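Local coordinates for protein branched-chain-amino-acid aminotransferase (Pseudomonas sp. UW4, PDB 6JIF) that catalyses the pyridoxal-phosphate-dependent transfer of amino groups between branched-chain amino acids and 2-oxo acids, as a class IV aminotransferase, at residues Asp193-Val205 with Thr257-Arg269. Numbering follows the deposited sequence.
With PLP (pyridoxal-5'-phosphate), chain D.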
# COMPACT_ATOMS: atom_id res chain seq x y z
N ASP B 193 -9.98 5.78 -6.55
CA ASP B 193 -9.45 6.51 -5.40
C ASP B 193 -7.99 6.17 -5.10
O ASP B 193 -7.64 5.00 -5.01
CB ASP B 193 -10.26 6.19 -4.11
CG ASP B 193 -11.75 6.52 -4.22
OD1 ASP B 193 -12.08 7.66 -4.64
OD2 ASP B 193 -12.59 5.66 -3.85
N ARG B 194 -7.15 7.17 -4.87
CA ARG B 194 -5.80 6.88 -4.37
C ARG B 194 -5.82 6.59 -2.87
O ARG B 194 -4.90 5.93 -2.36
CB ARG B 194 -4.79 8.01 -4.63
CG ARG B 194 -5.25 9.40 -4.14
CD ARG B 194 -4.12 10.46 -4.19
NE ARG B 194 -3.08 10.22 -3.16
CZ ARG B 194 -3.15 10.66 -1.89
NH1 ARG B 194 -4.17 11.41 -1.46
NH2 ARG B 194 -2.12 10.42 -1.06
N ALA B 195 -6.82 7.10 -2.16
CA ALA B 195 -6.79 6.92 -0.70
C ALA B 195 -8.21 6.96 -0.17
O ALA B 195 -9.10 7.55 -0.79
CB ALA B 195 -5.95 8.00 0.00
N ALA B 196 -8.39 6.38 1.01
CA ALA B 196 -9.70 6.34 1.67
C ALA B 196 -9.95 7.65 2.42
O ALA B 196 -9.00 8.44 2.67
CB ALA B 196 -9.71 5.18 2.66
N PRO B 197 -11.20 7.93 2.79
CA PRO B 197 -11.45 9.16 3.56
C PRO B 197 -10.66 9.21 4.87
O PRO B 197 -10.18 10.28 5.22
CB PRO B 197 -12.96 9.15 3.80
CG PRO B 197 -13.54 8.25 2.68
CD PRO B 197 -12.45 7.21 2.46
N GLN B 198 -10.51 8.10 5.58
CA GLN B 198 -9.74 8.02 6.82
C GLN B 198 -8.68 6.94 6.67
O GLN B 198 -8.55 6.05 7.52
CB GLN B 198 -10.63 7.75 8.03
CG GLN B 198 -11.62 8.89 8.31
CD GLN B 198 -10.93 10.21 8.66
OE1 GLN B 198 -9.81 10.23 9.20
NE2 GLN B 198 -11.61 11.33 8.35
N GLY B 199 -7.95 7.01 5.56
CA GLY B 199 -6.90 6.08 5.24
C GLY B 199 -5.55 6.75 5.40
O GLY B 199 -5.33 7.59 6.30
N THR B 200 -4.63 6.35 4.53
CA THR B 200 -3.24 6.74 4.65
C THR B 200 -2.86 7.84 3.65
O THR B 200 -1.66 8.07 3.42
CB THR B 200 -2.34 5.51 4.47
OG1 THR B 200 -2.63 4.87 3.23
CG2 THR B 200 -2.54 4.52 5.57
N GLY B 201 -3.85 8.57 3.12
CA GLY B 201 -3.60 9.54 2.04
C GLY B 201 -2.70 10.72 2.44
O GLY B 201 -2.05 11.32 1.58
N ALA B 202 -2.63 11.05 3.74
CA ALA B 202 -1.79 12.13 4.20
C ALA B 202 -0.39 11.68 4.59
O ALA B 202 0.43 12.52 4.94
CB ALA B 202 -2.40 12.88 5.39
N ALA B 203 -0.10 10.39 4.49
CA ALA B 203 1.24 9.84 4.70
C ALA B 203 1.85 9.48 3.34
O ALA B 203 1.13 9.05 2.43
CB ALA B 203 1.16 8.61 5.58
N LYS B 204 3.17 9.66 3.20
CA LYS B 204 3.80 9.35 1.91
C LYS B 204 4.23 7.89 1.96
O LYS B 204 5.39 7.54 2.19
CB LYS B 204 4.95 10.30 1.63
CG LYS B 204 5.19 10.49 0.13
CD LYS B 204 6.00 11.72 -0.09
CE LYS B 204 6.18 12.00 -1.59
NZ LYS B 204 4.90 12.37 -2.23
N VAL B 205 3.25 7.00 1.73
CA VAL B 205 3.49 5.58 1.89
C VAL B 205 3.10 4.85 0.60
O VAL B 205 2.32 5.36 -0.22
CB VAL B 205 2.72 5.03 3.10
CG1 VAL B 205 3.13 5.76 4.39
CG2 VAL B 205 1.18 5.08 2.84
N THR B 257 -5.83 26.02 -2.82
CA THR B 257 -5.41 24.62 -2.87
C THR B 257 -6.27 23.76 -1.93
O THR B 257 -6.75 24.26 -0.89
CB THR B 257 -3.89 24.54 -2.57
OG1 THR B 257 -3.40 23.22 -2.86
CG2 THR B 257 -3.59 24.91 -1.11
N PRO B 258 -6.52 22.49 -2.29
CA PRO B 258 -7.39 21.64 -1.45
C PRO B 258 -6.86 21.40 -0.05
O PRO B 258 -5.66 21.32 0.18
CB PRO B 258 -7.45 20.31 -2.23
CG PRO B 258 -7.30 20.75 -3.72
CD PRO B 258 -6.24 21.86 -3.58
N ASN B 259 -7.81 21.26 0.88
CA ASN B 259 -7.52 20.94 2.27
C ASN B 259 -8.48 19.83 2.65
O ASN B 259 -9.69 19.99 2.52
CB ASN B 259 -7.75 22.19 3.13
CG ASN B 259 -7.43 21.96 4.58
OD1 ASN B 259 -6.68 21.08 4.92
ND2 ASN B 259 -7.96 22.81 5.43
N SER B 260 -7.95 18.68 3.06
CA SER B 260 -8.81 17.60 3.54
C SER B 260 -7.91 16.59 4.24
O SER B 260 -6.69 16.58 4.01
CB SER B 260 -9.56 16.93 2.38
OG SER B 260 -8.92 15.73 1.97
N PRO B 261 -8.49 15.73 5.07
CA PRO B 261 -7.65 14.75 5.79
C PRO B 261 -6.93 13.75 4.87
O PRO B 261 -5.95 13.15 5.34
CB PRO B 261 -8.65 14.03 6.71
CG PRO B 261 -9.83 15.01 6.88
CD PRO B 261 -9.88 15.77 5.55
N SER B 262 -7.35 13.60 3.60
CA SER B 262 -6.74 12.61 2.70
C SER B 262 -5.78 13.22 1.68
O SER B 262 -5.10 12.45 0.99
CB SER B 262 -7.81 11.78 2.00
OG SER B 262 -8.74 12.64 1.34
N VAL B 263 -5.65 14.54 1.61
CA VAL B 263 -4.64 15.18 0.76
C VAL B 263 -3.24 15.02 1.34
O VAL B 263 -2.99 15.26 2.53
CB VAL B 263 -4.99 16.67 0.58
CG1 VAL B 263 -3.91 17.45 -0.18
CG2 VAL B 263 -6.32 16.85 -0.15
N LEU B 264 -2.28 14.71 0.49
CA LEU B 264 -0.88 14.63 0.90
C LEU B 264 -0.32 16.03 1.12
O LEU B 264 -0.35 16.86 0.19
CB LEU B 264 -0.07 13.89 -0.17
CG LEU B 264 1.33 13.35 0.17
CD1 LEU B 264 2.30 14.46 0.30
CD2 LEU B 264 1.43 12.50 1.43
N PRO B 265 0.17 16.37 2.31
CA PRO B 265 0.63 17.74 2.55
C PRO B 265 2.00 17.99 1.93
O PRO B 265 3.02 17.63 2.51
CB PRO B 265 0.70 17.84 4.09
CG PRO B 265 0.67 16.43 4.55
CD PRO B 265 -0.00 15.60 3.56
N GLY B 266 2.02 18.51 0.71
CA GLY B 266 3.27 18.60 -0.02
C GLY B 266 4.14 19.74 0.46
O GLY B 266 3.64 20.77 0.93
N ILE B 267 5.45 19.53 0.35
CA ILE B 267 6.43 20.58 0.70
C ILE B 267 6.52 21.67 -0.39
O ILE B 267 6.68 22.85 -0.09
CB ILE B 267 7.79 19.92 0.95
CG1 ILE B 267 7.67 18.96 2.18
CG2 ILE B 267 8.91 20.96 1.26
CD1 ILE B 267 8.81 17.97 2.23
N THR B 268 6.38 21.29 -1.66
CA THR B 268 6.30 22.31 -2.70
C THR B 268 5.08 23.17 -2.49
O THR B 268 5.18 24.39 -2.53
CB THR B 268 6.30 21.66 -4.08
OG1 THR B 268 7.32 20.64 -4.12
CG2 THR B 268 6.52 22.73 -5.24
N ARG B 269 3.94 22.55 -2.18
CA ARG B 269 2.74 23.34 -1.89
C ARG B 269 2.95 24.30 -0.73
O ARG B 269 2.55 25.46 -0.78
CB ARG B 269 1.56 22.40 -1.59
CG ARG B 269 0.31 23.14 -1.18
CD ARG B 269 -0.77 22.12 -0.71
NE ARG B 269 -0.59 21.78 0.69
CZ ARG B 269 -1.31 20.88 1.35
NH1 ARG B 269 -2.28 20.19 0.74
NH2 ARG B 269 -1.08 20.66 2.64
N1 PLP D . 0.63 14.73 -3.80
C2 PLP D . 0.90 13.41 -3.62
C2A PLP D . -0.26 12.46 -3.70
C3 PLP D . 2.19 12.98 -3.32
O3 PLP D . 2.43 11.65 -3.09
C4 PLP D . 3.25 13.92 -3.25
C4A PLP D . 4.62 13.54 -2.74
C5 PLP D . 2.91 15.28 -3.47
C6 PLP D . 1.62 15.64 -3.72
C5A PLP D . 3.90 16.40 -3.51
O4P PLP D . 4.66 16.44 -2.36
P PLP D . 6.03 17.25 -2.38
O1P PLP D . 5.78 18.67 -2.84
O2P PLP D . 6.43 17.22 -0.89
O3P PLP D . 7.05 16.60 -3.30
O HOH W 1 -7.35 10.49 5.74
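Arg-194 ties the two loops together by giving its guanidinium edge to a backbone carbonyl on each. NH1 donates to Ser-262 O at 2.8 Å; the oxygen lies close to the guanidinium plane, while NH1 sits 22° off the plane of the carbonyl. NH2 donates almost straight to Gly-201 O (175°), on a lone pair of that oxygen. Arginine suits the place because one flat group can serve both carbonyls, two acceptors 3.3 Å apart that cannot bond to each other; a leucine in its place would probably leave both oxygens without these donors and the PLP methyl without the flat group against it. With CG between the backbone N and carbonyl carbon (chi1 52°) and a bend at chi3, the chain also brings NE within 3.6 Å of PLP C2A, the methyl lying over one guanidinium face. A water bridges Pro-197 O and, weakly, Pro-261 O.

Van der Waals packing continues the seam. Leu-264 has two jobs: CG rests 3.6 Å from PLP C3, packing branched hydrocarbon against the pyridine ring, while CD2 reaches back to Ala-203 C. Gly-201 allows the close approach, since a CB would strike Ser-262 O. Small Ala-202 fits its CB 3.6 Å from Pro-261 O and 4.1 Å from Pro-265 CD.

Both loops hold the cofactor: Lys-204 NZ is covalently joined to PLP C4A, as in an internal aldimine, and backbone N of Ile-267 donates to PLP O2P, backbone N and OG1 of Thr-268 to O1P, where helix 267-278 starts. Segment 193-205 links strand 185-189 to helix 206-221; helix 96-109 packs against Leu-264 and Pro-265, and Gln-198 N is hydrogen-bonded to Asp-193 of the second subunit.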